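Local coordinates for alpha,alpha-trehalose-phosphate synthase (UDP-forming) (Burkholderia xenovorans, PDB 5V0T), which is a glycosyltransferase family 20 enzyme of the GT-B class, with one bound 6-O-phosphono-alpha-D-glucopyranose and one bound uridine-5'-diphosphate in the model, at residues F48-S51 with G52-S56; W116-N119 with A120-Q124; I136-D140 with Y141-P145; Q148-A152 with A153-N157. All blocks are in the same frame, centred on the assembly; numbering follows the deposited sequence.

Overall arrangement
All four contacts are local and follow one another along the same large mixed sheet and the helices on it. Contact 3 is wholly buried and holds part of the G6P pocket; contact 1 is a surface corner whose tryptophan still comes within about 6 Å of that ligand. Contacts 2 and 4 are partly buried and belong to helices 109-126 and 146-152, which pack together; the centres of contacts 2 and 4 are about 11 Å apart. The chemistry changes with place: ligand-binding carboxylate in contact 3, an indole and two waters in contact 1, regular helix bonds in contact 2, and in contact 4 a Schellman-capped helix end whose arginine holds the loop that follows, where I136 of contact 3 packs against V155 and N157.

Contact 1 of 4, residues F48-S51 with G52-S56; sequences FGWS and GDVLS
Between W50 and D53 the chain turns a corner at G52, whose positive phi of 94° leaves strands 50-51 and 53-55 on different faces. The indole of W50 folds back over this corner. Its CG stands anti to the backbone N (chi1 178°), which lays the six-membered ring against the glycine: G52 CA sits over the ring face, 3.5 Å from the centroid, a CH-pi contact. At the ring edge W50 NE1 donates to D53 O over 2.9 Å, with an N-H...O angle of 156°, although the nitrogen lies above the carbonyl plane of D53. This corner belongs to the GT-B domain carrying the large mixed sheet, where strand 53-55 runs parallel to strand 70-78; W50 itself touches N17, R18 and the ring of Y86, the last two being G6P pocket residues. At the edge of the six-membered ring, W50 CZ2 meets V54 CG2 at 4.0 Å. S51 forms an ST turn, its OG accepting from D53 N at 3.2 Å. One water joins S51 OG (2.7 Å) to D53 OD2, while a second donates both to S51 O and, at 2.7 Å, to D53 OD1.

Contact 2 of 4, residues W116-N119 with A120-Q124; sequences WRVN and AWLAQ
L122 N donates to V118 O at 2.8 Å, the shortest and straightest of the four i to i+4 bonds that join 116-119 to 120-124, with an N-H...O angle of 168°. W121 N to R117 O and A123 N to N119 O follow at 2.9 Å each, and A120 N to W116 O is longer at 3.2 Å. The series is that of an unbroken alpha-helix, part of helix 109-126. Two side chains carry polar ends away from this stretch: the R117 guanidinium bonds to Q84 and forms a salt bridge with D81 of helix 79-98, while N119 ND2 donates to H142 O and to Y115 O. Among the apolar groups, V118 and L122 lie side by side, one turn apart and pointing the same way, with V118 CG1 4.0 Å from L122 CD1. The L122 torsion, CG anti to the carbonyl carbon (chi1 -77°), brings CG to 3.5 Å from V118 O. V118, W121 and L122 face strand 70-78, and Y85 of helix 79-98 also covers V118 and L122; N119 and A123 turn to F146 of helix 146-152. The bonds between the two halves are all backbone to backbone, while the polar ends of R117 and N119 are used on neighbouring elements and the aliphatic and aromatic groups pack against the sheet.

Contact 3 of 4, residues I136-D140 with Y141-P145; sequences IWVHD and YHLIP. With G6P (6-O-phosphono-alpha-D-glucopyranose), chain J.
D140 and Y141 lie side by side beside the bound G6P, their carboxylate and ring planes 74° apart. A positive phi of 90° at D140 bends the chain where strand 135-139 ends. The carboxylate works from both oxygens: D140 OD2 accepts from G6P O3 and from G6P O2, each at 2.6 Å, while OD1 takes the backbone N of H164, a bond that limits rotation of the group. In Y141, CG sits between the backbone N and the carbonyl carbon (chi1 54°), and this swings the ring alongside the aspartate, with CD1 3.5 Å from D140 CG; at the far end of the ring the hydroxyl bonds to N91. H142 CE1 lies over one face of the tyrosine ring, 3.3 Å above its plane and offset toward the rim. The imidazole meets the ligand with its edge, G6P O3 lying in its plane 3.6 Å from CE1. A beta turn carries these groups, closed by L143 N donating to D140 O at 3.1 Å, and a water that donates to H139 O is also weakly bonded to H142 ND1. Between the strand and the turn, V138 CG1 presses on L143 CB at 3.5 Å, tighter than usual carbon contact. Strand 135-139 runs parallel between strands 12-16 and 159-162, as in a Rossmann-like sheet; L143 packs on V15 and N119 of helix 109-126, V138 on F161, and P145 is the N-cap of helix 146-152.

Contact 4 of 4, residues Q148-A152 with A153-N157; sequences QALRA and AGVKN
L150 and V155 close the end of helix 146-152 in a Schellman motif: V155 N donates to L150 O at 3.1 Å and G154 N to R151 O at 3.0 Å. G154 is the C-prime residue, its phi of 93° reversing the chain, and A153 N still makes the last helical bond, to A149 O. The side chains of L150 and V155 complete the motif with its usual apolar partner pair, crossing at a slant with CD2 of the leucine 3.9 Å from CG2 of the valine. R151 then reaches past this corner. Its CG is anti to the carbonyl carbon (chi1 -63°) and the chain bends again at chi2 (-86°), so that the guanidinium turns its edge to the departing loop. NH1 and NH2 both grip N157 O, at 2.9 Å and 3.1 Å, with that oxygen in the guanidinium plane; NH1 also donates to V155 O at 2.9 Å, from above the plane of that carbonyl. D190 pairs with NH2 as a salt bridge. A water donates to R151 O and V155 O and accepts from K156 NZ. Beyond the helix the valine reaches V127, L130 and I136, and L150 touches A123. Two carbonyls of the loop leading to strand 159-162 are thus held by one cation, which probably fixes the path of the chain as it leaves the helix.

Contact 1 of 4, residues F48-S51 with G52-S56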
# COMPACT_ATOMS: atom_id res chain seq x y z
N PHE A 48 -14.07 -5.05 11.17
CA PHE A 48 -14.38 -3.95 12.06
C PHE A 48 -13.48 -2.77 11.75
O PHE A 48 -12.26 -2.94 11.60
CB PHE A 48 -14.19 -4.39 13.52
CG PHE A 48 -14.27 -3.26 14.52
CD1 PHE A 48 -15.49 -2.91 15.08
CD2 PHE A 48 -13.12 -2.59 14.93
CE1 PHE A 48 -15.56 -1.89 16.02
CE2 PHE A 48 -13.19 -1.57 15.86
CZ PHE A 48 -14.41 -1.21 16.41
N GLY A 49 -14.05 -1.57 11.70
CA GLY A 49 -13.22 -0.38 11.55
C GLY A 49 -14.04 0.88 11.34
O GLY A 49 -15.23 0.93 11.65
N TRP A 50 -13.36 1.89 10.82
CA TRP A 50 -13.98 3.19 10.57
C TRP A 50 -14.90 3.12 9.36
O TRP A 50 -14.56 2.52 8.33
CB TRP A 50 -12.87 4.23 10.37
CG TRP A 50 -13.29 5.63 10.06
CD1 TRP A 50 -14.31 6.35 10.63
CD2 TRP A 50 -12.67 6.50 9.11
NE1 TRP A 50 -14.36 7.62 10.09
CE2 TRP A 50 -13.36 7.74 9.16
CE3 TRP A 50 -11.59 6.36 8.23
CZ2 TRP A 50 -13.01 8.83 8.35
CZ3 TRP A 50 -11.24 7.45 7.42
CH2 TRP A 50 -11.96 8.66 7.48
N SER A 51 -16.08 3.74 9.48
CA SER A 51 -17.02 3.83 8.37
C SER A 51 -16.57 4.80 7.29
O SER A 51 -17.15 4.80 6.20
CB SER A 51 -18.39 4.27 8.87
OG SER A 51 -18.32 5.63 9.29
N GLY A 52 -15.62 5.67 7.58
CA GLY A 52 -15.24 6.70 6.63
C GLY A 52 -15.94 8.02 6.82
O GLY A 52 -15.59 8.99 6.13
N ASP A 53 -16.92 8.10 7.72
CA ASP A 53 -17.68 9.32 7.97
C ASP A 53 -17.16 10.02 9.22
O ASP A 53 -16.65 9.38 10.15
CB ASP A 53 -19.16 9.00 8.15
CG ASP A 53 -19.77 8.35 6.93
OD1 ASP A 53 -19.39 8.73 5.80
OD2 ASP A 53 -20.62 7.45 7.10
N VAL A 54 -17.32 11.34 9.24
CA VAL A 54 -16.89 12.18 10.35
C VAL A 54 -18.09 12.97 10.85
O VAL A 54 -18.83 13.56 10.05
CB VAL A 54 -15.76 13.13 9.92
CG1 VAL A 54 -15.31 13.99 11.10
CG2 VAL A 54 -14.58 12.35 9.34
N LEU A 55 -18.28 13.00 12.17
CA LEU A 55 -19.44 13.64 12.78
C LEU A 55 -19.06 14.99 13.39
O LEU A 55 -18.07 15.09 14.12
CB LEU A 55 -20.05 12.76 13.87
CG LEU A 55 -20.51 11.35 13.49
CD1 LEU A 55 -21.29 10.73 14.66
CD2 LEU A 55 -21.36 11.38 12.24
N SER A 56 -19.87 16.01 13.10
CA SER A 56 -19.72 17.32 13.74
C SER A 56 -20.34 17.35 15.13
O SER A 56 -19.94 18.16 15.96
CB SER A 56 -20.37 18.41 12.88
OG SER A 56 -19.93 18.34 11.53
O HOH W 1 -20.92 6.03 9.87
O HOH W 2 -17.99 6.92 4.28

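Contact 2 of 4, residues W116-N119 with A120-Q124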
# COMPACT_ATOMS: atom_id res chain seq x y z
N TRP A 116 -3.90 7.66 21.01
CA TRP A 116 -3.98 6.62 22.03
C TRP A 116 -5.41 6.46 22.53
O TRP A 116 -5.89 5.34 22.74
CB TRP A 116 -3.06 6.96 23.21
CG TRP A 116 -2.35 5.76 23.74
CD1 TRP A 116 -2.70 5.01 24.84
CD2 TRP A 116 -1.20 5.15 23.18
NE1 TRP A 116 -1.80 3.97 24.99
CE2 TRP A 116 -0.88 4.04 23.98
CE3 TRP A 116 -0.39 5.44 22.07
CZ2 TRP A 116 0.22 3.22 23.72
CZ3 TRP A 116 0.69 4.63 21.81
CH2 TRP A 116 0.99 3.53 22.63
N ARG A 117 -6.10 7.58 22.74
CA ARG A 117 -7.48 7.54 23.25
C ARG A 117 -8.43 6.90 22.24
O ARG A 117 -9.30 6.11 22.62
CB ARG A 117 -7.93 8.96 23.61
CG ARG A 117 -9.37 9.05 24.14
CD ARG A 117 -9.85 10.50 24.29
NE ARG A 117 -10.05 11.12 22.98
CZ ARG A 117 -9.29 12.08 22.49
NH1 ARG A 117 -8.28 12.57 23.21
NH2 ARG A 117 -9.54 12.57 21.28
N VAL A 118 -8.28 7.22 20.95
CA VAL A 118 -9.18 6.66 19.95
C VAL A 118 -8.97 5.16 19.81
O VAL A 118 -9.93 4.40 19.66
CB VAL A 118 -9.00 7.41 18.61
CG1 VAL A 118 -9.72 6.68 17.46
CG2 VAL A 118 -9.51 8.83 18.75
N ASN A 119 -7.72 4.70 19.88
CA ASN A 119 -7.46 3.26 19.89
C ASN A 119 -8.21 2.58 21.03
O ASN A 119 -8.81 1.51 20.85
CB ASN A 119 -5.96 2.99 20.00
CG ASN A 119 -5.33 2.75 18.66
OD1 ASN A 119 -5.17 1.61 18.23
ND2 ASN A 119 -4.96 3.83 17.97
N ALA A 120 -8.19 3.18 22.22
CA ALA A 120 -8.89 2.56 23.34
C ALA A 120 -10.40 2.59 23.13
O ALA A 120 -11.10 1.63 23.47
CB ALA A 120 -8.49 3.27 24.64
N TRP A 121 -10.92 3.70 22.58
CA TRP A 121 -12.36 3.81 22.33
C TRP A 121 -12.82 2.80 21.28
O TRP A 121 -13.88 2.16 21.43
CB TRP A 121 -12.69 5.24 21.89
CG TRP A 121 -14.12 5.44 21.47
CD1 TRP A 121 -15.20 5.55 22.28
CD2 TRP A 121 -14.61 5.56 20.13
NE1 TRP A 121 -16.34 5.73 21.54
CE2 TRP A 121 -16.01 5.74 20.21
CE3 TRP A 121 -14.01 5.54 18.86
CZ2 TRP A 121 -16.82 5.89 19.08
CZ3 TRP A 121 -14.80 5.70 17.74
CH2 TRP A 121 -16.19 5.87 17.85
N LEU A 122 -12.04 2.64 20.21
CA LEU A 122 -12.36 1.65 19.19
C LEU A 122 -12.30 0.24 19.75
O LEU A 122 -13.16 -0.60 19.46
CB LEU A 122 -11.40 1.79 18.00
CG LEU A 122 -11.60 2.93 17.00
CD1 LEU A 122 -10.44 2.98 16.01
CD2 LEU A 122 -12.92 2.78 16.25
N ALA A 123 -11.28 -0.05 20.57
CA ALA A 123 -11.23 -1.37 21.20
C ALA A 123 -12.47 -1.61 22.06
O ALA A 123 -13.03 -2.71 22.05
CB ALA A 123 -9.95 -1.50 22.03
N GLN A 124 -12.94 -0.58 22.78
CA GLN A 124 -14.15 -0.72 23.59
C GLN A 124 -15.37 -1.03 22.72
O GLN A 124 -16.28 -1.75 23.15
CB GLN A 124 -14.42 0.56 24.39
CG GLN A 124 -13.70 0.66 25.73
CD GLN A 124 -13.73 -0.64 26.54
OE1 GLN A 124 -14.77 -1.29 26.67
NE2 GLN A 124 -12.59 -1.01 27.08

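Contact 3 of 4, residues I136-D140 with Y141-P145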
# COMPACT_ATOMS: atom_id res chain seq x y z
N ILE A 136 -8.19 -12.38 16.38
CA ILE A 136 -8.21 -10.95 16.06
C ILE A 136 -6.95 -10.59 15.28
O ILE A 136 -5.83 -10.83 15.76
CB ILE A 136 -8.34 -10.09 17.33
CG1 ILE A 136 -9.60 -10.46 18.10
CG2 ILE A 136 -8.33 -8.61 16.96
CD1 ILE A 136 -9.68 -9.82 19.48
N TRP A 137 -7.13 -9.99 14.11
CA TRP A 137 -6.02 -9.60 13.25
C TRP A 137 -6.14 -8.11 12.94
O TRP A 137 -7.01 -7.70 12.17
CB TRP A 137 -6.00 -10.44 11.96
CG TRP A 137 -4.75 -10.23 11.12
CD1 TRP A 137 -3.68 -9.43 11.40
CD2 TRP A 137 -4.45 -10.86 9.86
NE1 TRP A 137 -2.75 -9.50 10.39
CE2 TRP A 137 -3.20 -10.36 9.43
CE3 TRP A 137 -5.13 -11.77 9.05
CZ2 TRP A 137 -2.60 -10.77 8.25
CZ3 TRP A 137 -4.54 -12.17 7.86
CH2 TRP A 137 -3.29 -11.67 7.47
N VAL A 138 -5.27 -7.32 13.55
CA VAL A 138 -5.26 -5.86 13.41
C VAL A 138 -4.32 -5.47 12.28
O VAL A 138 -3.21 -6.02 12.17
CB VAL A 138 -4.82 -5.21 14.74
CG1 VAL A 138 -4.85 -3.73 14.64
CG2 VAL A 138 -5.72 -5.71 15.86
N HIS A 139 -4.74 -4.50 11.45
CA HIS A 139 -3.97 -4.06 10.28
C HIS A 139 -3.60 -2.59 10.35
O HIS A 139 -4.49 -1.72 10.41
CB HIS A 139 -4.75 -4.35 9.00
CG HIS A 139 -4.85 -5.81 8.68
ND1 HIS A 139 -4.09 -6.42 7.72
CD2 HIS A 139 -5.58 -6.79 9.26
CE1 HIS A 139 -4.35 -7.71 7.69
NE2 HIS A 139 -5.26 -7.97 8.62
N ASP A 140 -2.29 -2.32 10.35
CA ASP A 140 -1.63 -1.08 9.90
C ASP A 140 -1.44 -0.02 10.98
O ASP A 140 -1.89 -0.17 12.12
CB ASP A 140 -2.34 -0.45 8.70
CG ASP A 140 -1.35 -0.05 7.60
OD1 ASP A 140 -0.15 -0.34 7.80
OD2 ASP A 140 -1.75 0.52 6.56
N TYR A 141 -0.74 1.05 10.61
CA TYR A 141 -0.09 1.94 11.57
C TYR A 141 -1.06 2.72 12.45
O TYR A 141 -0.65 3.18 13.53
CB TYR A 141 0.81 2.91 10.80
CG TYR A 141 0.09 3.67 9.71
CD1 TYR A 141 -0.15 3.10 8.46
CD2 TYR A 141 -0.33 4.97 9.93
CE1 TYR A 141 -0.80 3.82 7.46
CE2 TYR A 141 -0.97 5.69 8.95
CZ TYR A 141 -1.21 5.11 7.72
OH TYR A 141 -1.83 5.87 6.75
N HIS A 142 -2.32 2.90 12.03
CA HIS A 142 -3.29 3.62 12.86
C HIS A 142 -3.52 2.90 14.18
O HIS A 142 -3.93 3.53 15.17
CB HIS A 142 -4.63 3.75 12.15
CG HIS A 142 -4.52 4.11 10.71
ND1 HIS A 142 -4.17 3.20 9.73
CD2 HIS A 142 -4.73 5.29 10.07
CE1 HIS A 142 -4.15 3.81 8.56
NE2 HIS A 142 -4.49 5.07 8.73
N LEU A 143 -3.29 1.60 14.21
CA LEU A 143 -3.83 0.74 15.27
C LEU A 143 -2.72 0.02 16.04
O LEU A 143 -2.95 -1.03 16.65
CB LEU A 143 -4.84 -0.24 14.67
CG LEU A 143 -6.05 0.46 14.04
CD1 LEU A 143 -6.89 -0.52 13.25
CD2 LEU A 143 -6.89 1.14 15.12
N ILE A 144 -1.51 0.60 16.05
CA ILE A 144 -0.39 0.05 16.83
C ILE A 144 -0.76 -0.17 18.31
O ILE A 144 -0.37 -1.21 18.86
CB ILE A 144 0.84 0.94 16.68
CG1 ILE A 144 1.43 0.78 15.27
CG2 ILE A 144 1.91 0.63 17.77
CD1 ILE A 144 2.48 1.86 14.88
N PRO A 145 -1.49 0.72 18.99
CA PRO A 145 -1.83 0.48 20.41
C PRO A 145 -2.98 -0.48 20.65
O PRO A 145 -3.38 -0.63 21.81
CB PRO A 145 -2.21 1.89 20.92
CG PRO A 145 -1.69 2.86 19.87
CD PRO A 145 -1.83 2.09 18.59
C1 G6P J . -2.24 2.69 2.35
C2 G6P J . -2.32 2.36 3.83
C3 G6P J . -3.74 1.94 4.22
C4 G6P J . -4.71 3.04 3.79
C5 G6P J . -4.54 3.33 2.30
C6 G6P J . -5.54 4.39 1.84
O1 G6P J . -2.57 1.51 1.64
O2 G6P J . -1.37 1.32 4.14
O3 G6P J . -3.78 1.78 5.64
O4 G6P J . -6.07 2.61 4.03
O5 G6P J . -3.19 3.72 2.03
O6 G6P J . -5.40 5.58 2.64
P G6P J . -6.67 6.15 3.45
O1P G6P J . -7.60 6.74 2.42
O2P G6P J . -6.08 7.14 4.41
O3P G6P J . -7.27 4.94 4.13
O HOH W 3 -5.48 0.70 9.57

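Contact 4 of 4, residues Q148-A152 with A153-N157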
# COMPACT_ATOMS: atom_id res chain seq x y z
N GLN A 148 -2.68 -3.65 23.09
CA GLN A 148 -2.52 -3.17 24.46
C GLN A 148 -3.87 -2.74 25.04
O GLN A 148 -4.21 -3.10 26.17
CB GLN A 148 -1.51 -2.02 24.46
CG GLN A 148 -0.97 -1.56 25.80
CD GLN A 148 -0.12 -0.30 25.65
OE1 GLN A 148 -0.64 0.78 25.36
NE2 GLN A 148 1.20 -0.43 25.82
N ALA A 149 -4.66 -2.01 24.25
CA ALA A 149 -5.99 -1.60 24.71
C ALA A 149 -6.92 -2.79 24.91
O ALA A 149 -7.69 -2.83 25.88
CB ALA A 149 -6.60 -0.61 23.71
N LEU A 150 -6.88 -3.76 23.99
CA LEU A 150 -7.75 -4.93 24.13
C LEU A 150 -7.42 -5.69 25.41
O LEU A 150 -8.31 -6.04 26.20
CB LEU A 150 -7.62 -5.84 22.91
CG LEU A 150 -8.26 -5.37 21.61
CD1 LEU A 150 -7.80 -6.24 20.45
CD2 LEU A 150 -9.78 -5.43 21.75
N ARG A 151 -6.13 -5.94 25.63
CA ARG A 151 -5.70 -6.67 26.82
C ARG A 151 -6.12 -5.95 28.10
O ARG A 151 -6.56 -6.59 29.07
CB ARG A 151 -4.19 -6.87 26.79
CG ARG A 151 -3.68 -7.72 25.62
CD ARG A 151 -3.74 -9.20 25.97
NE ARG A 151 -3.20 -10.07 24.93
CZ ARG A 151 -3.93 -10.90 24.19
NH1 ARG A 151 -5.24 -10.97 24.38
NH2 ARG A 151 -3.35 -11.65 23.26
N ALA A 152 -5.99 -4.63 28.12
CA ALA A 152 -6.42 -3.87 29.28
C ALA A 152 -7.92 -4.00 29.50
O ALA A 152 -8.39 -3.91 30.64
CB ALA A 152 -6.03 -2.40 29.11
N ALA A 153 -8.69 -4.24 28.44
CA ALA A 153 -10.13 -4.43 28.52
C ALA A 153 -10.53 -5.88 28.82
O ALA A 153 -11.73 -6.21 28.76
CB ALA A 153 -10.80 -3.96 27.23
N GLY A 154 -9.58 -6.74 29.16
CA GLY A 154 -9.92 -8.10 29.54
C GLY A 154 -9.88 -9.11 28.41
O GLY A 154 -10.16 -10.29 28.65
N VAL A 155 -9.53 -8.69 27.20
CA VAL A 155 -9.58 -9.59 26.05
C VAL A 155 -8.45 -10.60 26.14
O VAL A 155 -7.28 -10.24 26.34
CB VAL A 155 -9.52 -8.78 24.74
CG1 VAL A 155 -9.37 -9.70 23.51
CG2 VAL A 155 -10.76 -7.91 24.63
N LYS A 156 -8.79 -11.88 25.96
CA LYS A 156 -7.83 -12.97 26.02
C LYS A 156 -7.59 -13.64 24.68
O LYS A 156 -6.73 -14.52 24.60
CB LYS A 156 -8.29 -14.03 27.02
CG LYS A 156 -8.51 -13.55 28.46
CD LYS A 156 -7.26 -12.94 29.04
CE LYS A 156 -7.48 -12.48 30.47
NZ LYS A 156 -6.32 -11.68 30.97
N ASN A 157 -8.33 -13.27 23.63
CA ASN A 157 -8.17 -13.89 22.32
C ASN A 157 -6.75 -13.70 21.79
O ASN A 157 -6.03 -12.78 22.19
CB ASN A 157 -9.15 -13.28 21.31
CG ASN A 157 -10.59 -13.29 21.79
OD1 ASN A 157 -10.95 -12.53 22.70
ND2 ASN A 157 -11.42 -14.12 21.17
O HOH W 4 -6.42 -9.56 28.92